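Local coordinates for protein putative glycosyl hydrolase (Bacteroides thetaiotaomicron VPI-5482, PDB 3K11) that is of unproven function but is probably a glycoside hydrolase that cleaves sugar linkages, at residues L199-M204 and G269-T274; D186-R191 and V230-Q235; G246-G251 and R297-G302. One frame throughout, in Å; residues are numbered along the deposited sequence. Where two conformers were deposited one is given.

From the N terminus, the loop residues D186-R191 open contact 2 and L199-M204, at the strand-to-helix turn, open contact 1. Helix 222-240 then closes contact 2 through V230-Q235. Strand residues G246-G251 open contact 3, helix 265-281 closes contact 1 through G269-T274, and helix 289-304 closes contact 3 through R297-G302. Contact 1 therefore crosses both others, while contacts 2 and 3 follow in series. D203 and R191 join contacts 1 and 2 in a salt bridge; the L201 N and H250 O pair and the D202 and H250 side chains join contacts 1 and 3. Together they tie four successive helices to a small antiparallel sheet and its neighbouring loop.

Contact 1: residues L199-M204 and G269-T274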
loop_
_atom_site.group_PDB
_atom_site.type_symbol
_atom_site.label_atom_id
_atom_site.label_comp_id
_atom_site.label_asym_id
_atom_site.label_seq_id
_atom_site.Cartn_x
_atom_site.Cartn_y
_atom_site.Cartn_z
ATOM N N LEU A 199 -9.678 -14.392 -21.203
ATOM C CA LEU A 199 -10.523 -13.239 -21.119
ATOM C C LEU A 199 -9.640 -12.011 -20.887
ATOM O O LEU A 199 -8.787 -12.037 -20.030
ATOM C CB LEU A 199 -11.547 -13.360 -20.015
ATOM C CG LEU A 199 -12.590 -14.478 -20.084
ATOM C CD1 LEU A 199 -13.565 -14.388 -18.864
ATOM C CD2 LEU A 199 -13.346 -14.456 -21.468
ATOM N N TRP A 200 -9.934 -10.961 -21.645
ATOM C CA TRP A 200 -9.333 -9.630 -21.510
ATOM C C TRP A 200 -10.360 -8.704 -20.932
ATOM O O TRP A 200 -11.464 -8.577 -21.471
ATOM C CB TRP A 200 -8.955 -9.109 -22.885
ATOM C CG TRP A 200 -7.760 -9.745 -23.487
ATOM C CD1 TRP A 200 -7.566 -11.071 -23.784
ATOM C CD2 TRP A 200 -6.615 -9.054 -23.942
ATOM N NE1 TRP A 200 -6.345 -11.242 -24.372
ATOM C CE2 TRP A 200 -5.740 -10.021 -24.504
ATOM C CE3 TRP A 200 -6.234 -7.704 -23.929
ATOM C CZ2 TRP A 200 -4.507 -9.677 -25.080
ATOM C CZ3 TRP A 200 -4.998 -7.361 -24.461
ATOM C CH2 TRP A 200 -4.157 -8.342 -25.059
ATOM N N LEU A 201 -10.002 -8.014 -19.862
ATOM C CA LEU A 201 -10.918 -7.049 -19.250
ATOM C C LEU A 201 -11.390 -6.047 -20.308
ATOM O O LEU A 201 -12.556 -5.617 -20.301
ATOM C CB LEU A 201 -10.221 -6.344 -18.083
ATOM C CG LEU A 201 -11.073 -5.461 -17.219
ATOM C CD1 LEU A 201 -12.268 -6.241 -16.629
ATOM C CD2 LEU A 201 -10.187 -4.806 -16.103
ATOM N N ASP A 202 -10.497 -5.673 -21.239
ATOM C CA ASP A 202 -10.818 -4.691 -22.274
ATOM C C ASP A 202 -12.047 -5.104 -23.052
ATOM O O ASP A 202 -12.812 -4.232 -23.497
ATOM C CB ASP A 202 -9.680 -4.539 -23.301
ATOM C CG ASP A 202 -8.307 -4.263 -22.651
ATOM O OD1 ASP A 202 -7.866 -5.085 -21.857
ATOM O OD2 ASP A 202 -7.692 -3.199 -22.893
ATOM N N ASP A 203 -12.299 -6.410 -23.167
ATOM C CA ASP A 203 -13.384 -6.876 -24.061
ATOM C C ASP A 203 -14.758 -6.664 -23.451
ATOM O O ASP A 203 -15.731 -6.737 -24.149
ATOM C CB ASP A 203 -13.212 -8.315 -24.468
ATOM C CG ASP A 203 -12.138 -8.515 -25.530
ATOM O OD1 ASP A 203 -11.851 -7.553 -26.285
ATOM O OD2 ASP A 203 -11.652 -9.650 -25.648
HETATM N N MSE A 204 -14.844 -6.393 -22.141
HETATM C CA MSE A 204 -16.103 -5.931 -21.582
HETATM C C MSE A 204 -16.571 -4.709 -22.398
HETATM O O MSE A 204 -17.719 -4.607 -22.806
HETATM C CB MSE A 204 -15.968 -5.582 -20.107
HETATM C CG MSE A 204 -15.792 -6.819 -19.241
HETATM SE SE MSE A 204 -15.789 -6.437 -17.358
HETATM C CE MSE A 204 -17.682 -6.239 -17.135
ATOM N N GLY A 269 -10.744 1.178 -16.233
ATOM C CA GLY A 269 -11.599 2.215 -16.809
ATOM C C GLY A 269 -12.577 1.629 -17.813
ATOM O O GLY A 269 -13.765 1.931 -17.780
ATOM N N TRP A 270 -12.118 0.783 -18.707
ATOM C CA TRP A 270 -13.020 0.165 -19.662
ATOM C C TRP A 270 -14.164 -0.600 -18.978
ATOM O O TRP A 270 -15.279 -0.559 -19.435
ATOM C CB TRP A 270 -12.262 -0.777 -20.580
ATOM C CG TRP A 270 -11.299 -0.133 -21.542
ATOM C CD1 TRP A 270 -10.100 -0.679 -21.989
ATOM C CD2 TRP A 270 -11.420 1.135 -22.192
ATOM N NE1 TRP A 270 -9.509 0.185 -22.847
ATOM C CE2 TRP A 270 -10.284 1.303 -22.982
ATOM C CE3 TRP A 270 -12.376 2.147 -22.177
ATOM C CZ2 TRP A 270 -10.070 2.431 -23.739
ATOM C CZ3 TRP A 270 -12.155 3.282 -22.943
ATOM C CH2 TRP A 270 -10.997 3.413 -23.697
ATOM N N ALA A 271 -13.898 -1.266 -17.860
ATOM C CA ALA A 271 -14.913 -2.034 -17.125
ATOM C C ALA A 271 -15.916 -1.075 -16.472
ATOM O O ALA A 271 -17.121 -1.344 -16.424
ATOM C CB ALA A 271 -14.257 -2.884 -16.021
ATOM N N LEU A 272 -15.421 0.039 -15.948
ATOM C CA LEU A 272 -16.303 1.055 -15.324
ATOM C C LEU A 272 -17.190 1.700 -16.375
ATOM O O LEU A 272 -18.398 1.910 -16.166
ATOM C CB LEU A 272 -15.442 2.106 -14.590
ATOM C CG LEU A 272 -16.160 2.934 -13.485
ATOM C CD1 LEU A 272 -16.693 2.053 -12.311
ATOM C CD2 LEU A 272 -15.237 4.048 -12.983
ATOM N N LEU A 273 -16.581 1.971 -17.533
ATOM C CA LEU A 273 -17.288 2.578 -18.674
ATOM C C LEU A 273 -18.308 1.624 -19.248
ATOM O O LEU A 273 -19.398 2.052 -19.660
ATOM C CB LEU A 273 -16.267 3.077 -19.723
ATOM C CG LEU A 273 -16.746 3.835 -20.955
ATOM C CD1 LEU A 273 -17.738 4.896 -20.671
ATOM C CD2 LEU A 273 -15.537 4.415 -21.705
ATOM N N THR A 274 -17.979 0.341 -19.300
ATOM C CA THR A 274 -18.955 -0.670 -19.745
ATOM C C THR A 274 -20.203 -0.669 -18.882
ATOM O O THR A 274 -21.336 -0.692 -19.379
ATOM C CB THR A 274 -18.340 -2.076 -19.688
ATOM O OG1 THR A 274 -17.229 -2.106 -20.581
ATOM C CG2 THR A 274 -19.339 -3.134 -20.143
HETATM O O HOH W 1 -6.969 -0.367 -23.907
#
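The backbones come closest at D202 and W270 (CA atoms 5.9 Å apart) and at M204 and A271, where the start of helix 202-217 meets the flank of helix 265-281. The methyl of A271 receives two side chains: L201 CD1 touches A271 CB at 3.9 Å, and the selenium of M204, a selenomethionine, lies 4.1 Å from that same CB. One turn along, T274 OG1 is placed beside its own backbone N (chi1 -62°) and bonds back to W270 O at 2.7 Å, while T274 N reaches this carbonyl from the opposite face. The same OG1 also packs on the M204 backbone, 3.2 Å from M204 C, with T274 CG2 beside M204 O. At the other end, the D202 carboxylate approaches the edge of the W270 indole, the two planes 56° apart. OD2 stands 3.6 Å from W270 CD1, and a water joins the carboxylate to the indole N-H, donating to D202 OD2 and accepting from W270 NE1 at 2.8 Å. D202 OD1 is held by H250. The buried helix pair belongs to the six-hairpin (alpha/alpha)6 barrel of family 88, and a 1,2-ethanediol near D202, probably from the crystallisation liquor, is consistent with a pocket here.

Contact 2: residues D186-R191 and V230-Q235; sequences DGTFAR and VKQFLQ. With EDO (1,2-ethanediol), chain I.
Q232 and Q235 of helix 222-240 grip the loop D186-R191 through their amides. Q232 works with both ends: its OE1 accepts from F189 N at 3.0 Å, nearly straight (170°) and on a lone pair in the carbonyl plane, while its NE2 donates to G187 O at 2.9 Å from above the plane of that carbonyl. A bend in the glutamine (chi2 -68°) turns its amide over the F189 ring, with OE1 and NE2 at these two backbone groups. Q235 stretches out instead, and its NE2 is shared between D186 O at 3.0 Å and T188 OG1 at 2.9 Å, the latter bond clearly bent. K231 NZ meets D186 O from the opposite face to Q235 NE2, so two donors hold that oxygen.

The loop is also braced from within. D186 OD1 takes T188 N at 3.0 Å, closing an Asx turn, and T188 OG1 at 2.6 Å, both from one face of the carboxylate, while OD2 pairs with R239. The D186 carboxylate stacks on the Q235 amide with planes 16° apart. Similarly, the Q232 amide lies almost flat over one face of the F189 ring, its CD displaced toward the rim and 3.6 Å from F189 CD2. G187 adopts a positive phi that suits glycine.

Further along, R191 extends to a 1,2-ethanediol, probably from the crystallisation liquor, and salt-bridges D203. The loop runs from helix 167-180 to strand 198-200. F189 rests on V211 of helix 202-217, and F233 of helix 222-240 packs against helices 202-217, 265-281 and 289-304.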
loop_
_atom_site.group_PDB
_atom_site.type_symbol
_atom_site.label_atom_id
_atom_site.label_comp_id
_atom_site.label_asym_id
_atom_site.label_seq_id
_atom_site.Cartn_x
_atom_site.Cartn_y
_atom_site.Cartn_z
ATOM N N ASP A 186 -19.232 -21.028 -22.556
ATOM C CA ASP A 186 -20.401 -20.374 -22.014
ATOM C C ASP A 186 -20.806 -19.107 -22.754
ATOM O O ASP A 186 -21.734 -18.428 -22.332
ATOM C CB ASP A 186 -20.218 -20.095 -20.547
ATOM C CG ASP A 186 -19.270 -18.964 -20.269
ATOM O OD1 ASP A 186 -18.661 -18.377 -21.187
ATOM O OD2 ASP A 186 -19.133 -18.672 -19.081
ATOM N N GLY A 187 -20.129 -18.791 -23.851
ATOM C CA GLY A 187 -20.543 -17.673 -24.709
ATOM C C GLY A 187 -19.779 -16.394 -24.441
ATOM O O GLY A 187 -19.917 -15.442 -25.184
ATOM N N THR A 188 -19.015 -16.323 -23.363
ATOM C CA THR A 188 -18.262 -15.101 -23.029
ATOM C C THR A 188 -17.242 -14.733 -24.124
ATOM O O THR A 188 -16.471 -15.572 -24.576
ATOM C CB THR A 188 -17.494 -15.218 -21.691
ATOM O OG1 THR A 188 -18.307 -15.828 -20.677
ATOM C CG2 THR A 188 -16.925 -13.826 -21.256
ATOM N N PHE A 189 -17.288 -13.491 -24.592
ATOM C CA PHE A 189 -16.297 -13.037 -25.590
ATOM C C PHE A 189 -14.889 -13.317 -25.047
ATOM O O PHE A 189 -14.580 -12.902 -23.951
ATOM C CB PHE A 189 -16.431 -11.546 -25.871
ATOM C CG PHE A 189 -17.747 -11.144 -26.513
ATOM C CD1 PHE A 189 -18.198 -11.771 -27.651
ATOM C CD2 PHE A 189 -18.472 -10.060 -26.014
ATOM C CE1 PHE A 189 -19.394 -11.350 -28.263
ATOM C CE2 PHE A 189 -19.649 -9.651 -26.638
ATOM C CZ PHE A 189 -20.094 -10.298 -27.728
ATOM N N ALA A 190 -14.031 -13.968 -25.864
ATOM C CA ALA A 190 -12.700 -14.413 -25.435
ATOM C C ALA A 190 -11.692 -14.267 -26.558
ATOM O O ALA A 190 -12.039 -13.904 -27.705
ATOM C CB ALA A 190 -12.772 -15.879 -25.002
ATOM N N ARG A 191 -10.439 -14.536 -26.220
ATOM C CA ARG A 191 -9.328 -14.542 -27.176
ATOM C C ARG A 191 -8.517 -15.794 -26.989
ATOM O O ARG A 191 -8.566 -16.429 -25.939
ATOM C CB ARG A 191 -8.423 -13.328 -26.980
ATOM C CG ARG A 191 -9.162 -12.021 -26.975
ATOM C CD ARG A 191 -8.245 -10.869 -27.198
ATOM N NE ARG A 191 -8.919 -9.615 -26.879
ATOM C CZ ARG A 191 -8.337 -8.426 -26.913
ATOM N NH1 ARG A 191 -7.075 -8.309 -27.276
ATOM N NH2 ARG A 191 -9.022 -7.350 -26.570
ATOM N N VAL A 230 -26.217 -8.328 -20.697
ATOM C CA VAL A 230 -26.146 -8.662 -19.266
ATOM C C VAL A 230 -25.364 -9.963 -18.980
ATOM O O VAL A 230 -24.551 -10.041 -18.052
ATOM C CB VAL A 230 -27.557 -8.692 -18.641
ATOM C CG1 VAL A 230 -27.542 -9.245 -17.200
ATOM C CG2 VAL A 230 -28.135 -7.237 -18.634
ATOM N N LYS A 231 -25.629 -10.979 -19.775
ATOM C CA LYS A 231 -24.958 -12.263 -19.628
ATOM C C LYS A 231 -23.461 -12.098 -19.769
ATOM O O LYS A 231 -22.684 -12.617 -18.980
ATOM C CB LYS A 231 -25.477 -13.207 -20.721
ATOM C CG LYS A 231 -24.921 -14.631 -20.628
ATOM C CD LYS A 231 -25.367 -15.528 -21.789
ATOM C CE LYS A 231 -24.633 -16.938 -21.716
ATOM N NZ LYS A 231 -24.554 -17.587 -23.032
ATOM N N GLN A 232 -23.026 -11.377 -20.801
ATOM C CA GLN A 232 -21.596 -11.070 -20.928
ATOM C C GLN A 232 -21.091 -10.358 -19.705
ATOM O O GLN A 232 -20.063 -10.718 -19.115
ATOM C CB GLN A 232 -21.365 -10.143 -22.133
ATOM C CG GLN A 232 -21.594 -10.825 -23.478
ATOM C CD GLN A 232 -20.591 -11.900 -23.824
ATOM O OE1 GLN A 232 -19.460 -11.858 -23.390
ATOM N NE2 GLN A 232 -21.021 -12.856 -24.651
ATOM N N PHE A 233 -21.792 -9.312 -19.324
ATOM C CA PHE A 233 -21.291 -8.525 -18.174
ATOM C C PHE A 233 -21.044 -9.420 -16.981
ATOM O O PHE A 233 -19.995 -9.368 -16.356
ATOM C CB PHE A 233 -22.266 -7.415 -17.807
ATOM C CG PHE A 233 -21.719 -6.450 -16.778
ATOM C CD1 PHE A 233 -21.830 -6.709 -15.400
ATOM C CD2 PHE A 233 -21.111 -5.278 -17.166
ATOM C CE1 PHE A 233 -21.304 -5.840 -14.469
ATOM C CE2 PHE A 233 -20.544 -4.386 -16.172
ATOM C CZ PHE A 233 -20.641 -4.679 -14.869
ATOM N N LEU A 234 -22.022 -10.252 -16.644
ATOM C CA LEU A 234 -21.922 -11.010 -15.409
ATOM C C LEU A 234 -20.954 -12.180 -15.525
ATOM O O LEU A 234 -20.276 -12.556 -14.548
ATOM C CB LEU A 234 -23.311 -11.493 -15.020
ATOM C CG LEU A 234 -24.384 -10.454 -14.652
ATOM C CD1 LEU A 234 -25.701 -11.181 -14.435
ATOM C CD2 LEU A 234 -23.993 -9.602 -13.390
ATOM N N GLN A 235 -20.834 -12.739 -16.711
ATOM C CA GLN A 235 -19.875 -13.861 -16.935
ATOM C C GLN A 235 -18.430 -13.377 -16.876
ATOM O O GLN A 235 -17.543 -14.100 -16.411
ATOM C CB GLN A 235 -20.217 -14.586 -18.255
ATOM C CG GLN A 235 -21.438 -15.489 -18.087
ATOM C CD GLN A 235 -21.855 -16.283 -19.302
ATOM O OE1 GLN A 235 -22.849 -17.018 -19.215
ATOM N NE2 GLN A 235 -21.151 -16.144 -20.430
HETATM C C1 EDO I . -7.532 -3.694 -26.794
HETATM O O1 EDO I . -8.636 -4.459 -26.320
HETATM C C2 EDO I . -6.290 -4.555 -26.677
HETATM O O2 EDO I . -6.248 -5.368 -27.826
#

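Contact 3: residues G246-G251 and R297-G302. With EDO (1,2-ethanediol), chain H.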
loop_
_atom_site.group_PDB
_atom_site.type_symbol
_atom_site.label_atom_id
_atom_site.label_comp_id
_atom_site.label_asym_id
_atom_site.label_seq_id
_atom_site.Cartn_x
_atom_site.Cartn_y
_atom_site.Cartn_z
ATOM N N GLY A 246 -12.309 -4.534 -4.722
ATOM C CA GLY A 246 -13.222 -3.700 -5.494
ATOM C C GLY A 246 -12.650 -3.288 -6.830
ATOM O O GLY A 246 -13.005 -2.236 -7.329
ATOM N N LEU A 247 -11.833 -4.154 -7.433
ATOM C CA LEU A 247 -11.138 -3.876 -8.683
ATOM C C LEU A 247 -11.224 -5.124 -9.553
ATOM O O LEU A 247 -11.542 -6.214 -9.069
ATOM C CB LEU A 247 -9.643 -3.550 -8.397
ATOM C CG LEU A 247 -9.298 -2.390 -7.483
ATOM C CD1 LEU A 247 -7.745 -2.366 -7.316
ATOM C CD2 LEU A 247 -9.850 -1.085 -8.055
ATOM N N TYR A 248 -10.905 -4.947 -10.823
ATOM C CA TYR A 248 -10.841 -6.027 -11.776
ATOM C C TYR A 248 -9.418 -6.368 -12.151
ATOM O O TYR A 248 -8.562 -5.487 -12.268
ATOM C CB TYR A 248 -11.521 -5.608 -13.051
ATOM C CG TYR A 248 -13.046 -5.632 -13.029
ATOM C CD1 TYR A 248 -13.766 -4.517 -12.644
ATOM C CD2 TYR A 248 -13.755 -6.759 -13.420
ATOM C CE1 TYR A 248 -15.125 -4.503 -12.666
ATOM C CE2 TYR A 248 -15.129 -6.750 -13.421
ATOM C CZ TYR A 248 -15.807 -5.625 -13.059
ATOM O OH TYR A 248 -17.177 -5.640 -13.081
ATOM N N ARG A 249 -9.177 -7.667 -12.340
ATOM C CA ARG A 249 -7.929 -8.107 -12.965
ATOM C C ARG A 249 -7.950 -7.822 -14.490
ATOM O O ARG A 249 -8.987 -7.919 -15.130
ATOM C CB ARG A 249 -7.648 -9.572 -12.680
ATOM C CG ARG A 249 -8.758 -10.492 -12.810
ATOM C CD ARG A 249 -8.355 -11.973 -12.630
ATOM N NE ARG A 249 -8.054 -12.327 -11.257
ATOM C CZ ARG A 249 -8.912 -12.520 -10.264
ATOM N NH1 ARG A 249 -10.199 -12.340 -10.357
ATOM N NH2 ARG A 249 -8.443 -12.854 -9.100
ATOM N N HIS A 250 -6.800 -7.513 -15.073
ATOM C CA HIS A 250 -6.723 -7.283 -16.529
ATOM C C HIS A 250 -6.973 -8.556 -17.334
ATOM O O HIS A 250 -7.566 -8.512 -18.400
ATOM C CB HIS A 250 -5.358 -6.703 -16.922
ATOM C CG HIS A 250 -5.261 -6.297 -18.352
ATOM N ND1 HIS A 250 -4.054 -6.235 -19.037
ATOM C CD2 HIS A 250 -6.220 -5.934 -19.231
ATOM C CE1 HIS A 250 -4.288 -5.834 -20.280
ATOM N NE2 HIS A 250 -5.595 -5.641 -20.429
ATOM N N GLY A 251 -6.507 -9.690 -16.809
ATOM C CA GLY A 251 -6.631 -10.922 -17.558
ATOM C C GLY A 251 -7.022 -12.125 -16.754
ATOM O O GLY A 251 -6.861 -12.206 -15.517
ATOM N N ARG A 297 -21.407 -0.184 -8.422
ATOM C CA ARG A 297 -21.156 0.483 -7.162
ATOM C C ARG A 297 -19.937 -0.028 -6.383
ATOM O O ARG A 297 -19.207 0.775 -5.783
ATOM C CB ARG A 297 -22.413 0.473 -6.319
ATOM C CG ARG A 297 -23.456 1.455 -6.825
ATOM C CD ARG A 297 -24.662 1.384 -5.962
ATOM N NE ARG A 297 -25.580 2.433 -6.424
ATOM C CZ ARG A 297 -26.903 2.333 -6.441
ATOM N NH1 ARG A 297 -27.518 1.238 -5.967
ATOM N NH2 ARG A 297 -27.626 3.334 -6.946
ATOM N N ALA A 298 -19.703 -1.340 -6.365
ATOM C CA ALA A 298 -18.540 -1.910 -5.700
ATOM C C ALA A 298 -17.250 -1.466 -6.395
ATOM O O ALA A 298 -16.256 -1.175 -5.736
ATOM C CB ALA A 298 -18.605 -3.442 -5.653
ATOM N N HIS A 299 -17.273 -1.388 -7.723
ATOM C CA HIS A 299 -16.104 -0.949 -8.484
ATOM C C HIS A 299 -15.807 0.532 -8.254
ATOM O O HIS A 299 -14.660 0.944 -8.076
ATOM C CB HIS A 299 -16.329 -1.233 -9.967
ATOM C CG HIS A 299 -15.084 -1.183 -10.793
ATOM N ND1 HIS A 299 -15.115 -0.958 -12.153
ATOM C CD2 HIS A 299 -13.774 -1.316 -10.455
ATOM C CE1 HIS A 299 -13.876 -0.991 -12.624
ATOM N NE2 HIS A 299 -13.042 -1.208 -11.620
ATOM N N VAL A 300 -16.860 1.324 -8.175
ATOM C CA VAL A 300 -16.707 2.746 -7.858
ATOM C C VAL A 300 -15.960 2.915 -6.522
ATOM O O VAL A 300 -14.998 3.719 -6.412
ATOM C CB VAL A 300 -18.039 3.486 -7.827
ATOM C CG1 VAL A 300 -17.915 4.851 -7.098
ATOM C CG2 VAL A 300 -18.592 3.693 -9.214
ATOM N N ARG A 301 -16.397 2.181 -5.504
ATOM C CA ARG A 301 -15.774 2.287 -4.200
ATOM C C ARG A 301 -14.297 1.866 -4.205
ATOM O O ARG A 301 -13.481 2.479 -3.515
ATOM C CB ARG A 301 -16.571 1.497 -3.154
ATOM C CG ARG A 301 -17.899 2.143 -2.791
ATOM C CD ARG A 301 -18.528 1.467 -1.576
ATOM N NE ARG A 301 -19.071 0.158 -1.891
ATOM C CZ ARG A 301 -20.305 -0.064 -2.361
ATOM N NH1 ARG A 301 -21.167 0.927 -2.622
ATOM N NH2 ARG A 301 -20.673 -1.300 -2.632
ATOM N N GLY A 302 -13.964 0.813 -4.943
ATOM C CA GLY A 302 -12.572 0.321 -5.007
ATOM C C GLY A 302 -11.665 1.241 -5.769
ATOM O O GLY A 302 -10.552 1.483 -5.354
HETATM C C1 EDO H . -6.503 -11.626 -5.559
HETATM O O1 EDO H . -7.535 -12.627 -5.452
HETATM C C2 EDO H . -5.952 -11.511 -6.976
HETATM O O2 EDO H . -5.753 -12.757 -7.662
#
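Y248 points the edge of its ring at the face of H299, a T-shaped pair with planes at 80° and centroids 4.8 Å apart. It joins strand 247-253 to helix 289-304 in the six-hairpin (alpha/alpha)6 fold of family 88. Y248 CD1 sits over the imidazole, displaced toward its rim and 3.5 Å from H299 CE1. The histidine reaches the strand because its CG is anti to the backbone N (chi1 -164°), which swings the ring off the helix. Beside this pair, G246 lies almost on G302, their CA atoms 4.1 Å apart; with no CB on either residue the two backbones can come this close. G246 also has a positive phi, and with L247 it faces I242 in a G1 beta bulge at the start of the strand. L247 CD2 completes the first shell, 3.7 Å from G302 C.

A second shell supports the pair. N268 OD1 holds the H299 ring through NE2, while its ND2 takes the backbone O of Y248, tying the ring of one partner to the strand backbone of the other. F241 meets Y248 edge-to-face and also touches H299, while A271 of helix 265-281 packs against both rings.

Although G246 O is buried without a conventional hydrogen-bond partner, it lies in the plane of the H299 ring, 3.3 Å from H299 CD2, and receives CA-H...O contacts from H299 CA and G302 CA, each at 3.5 Å.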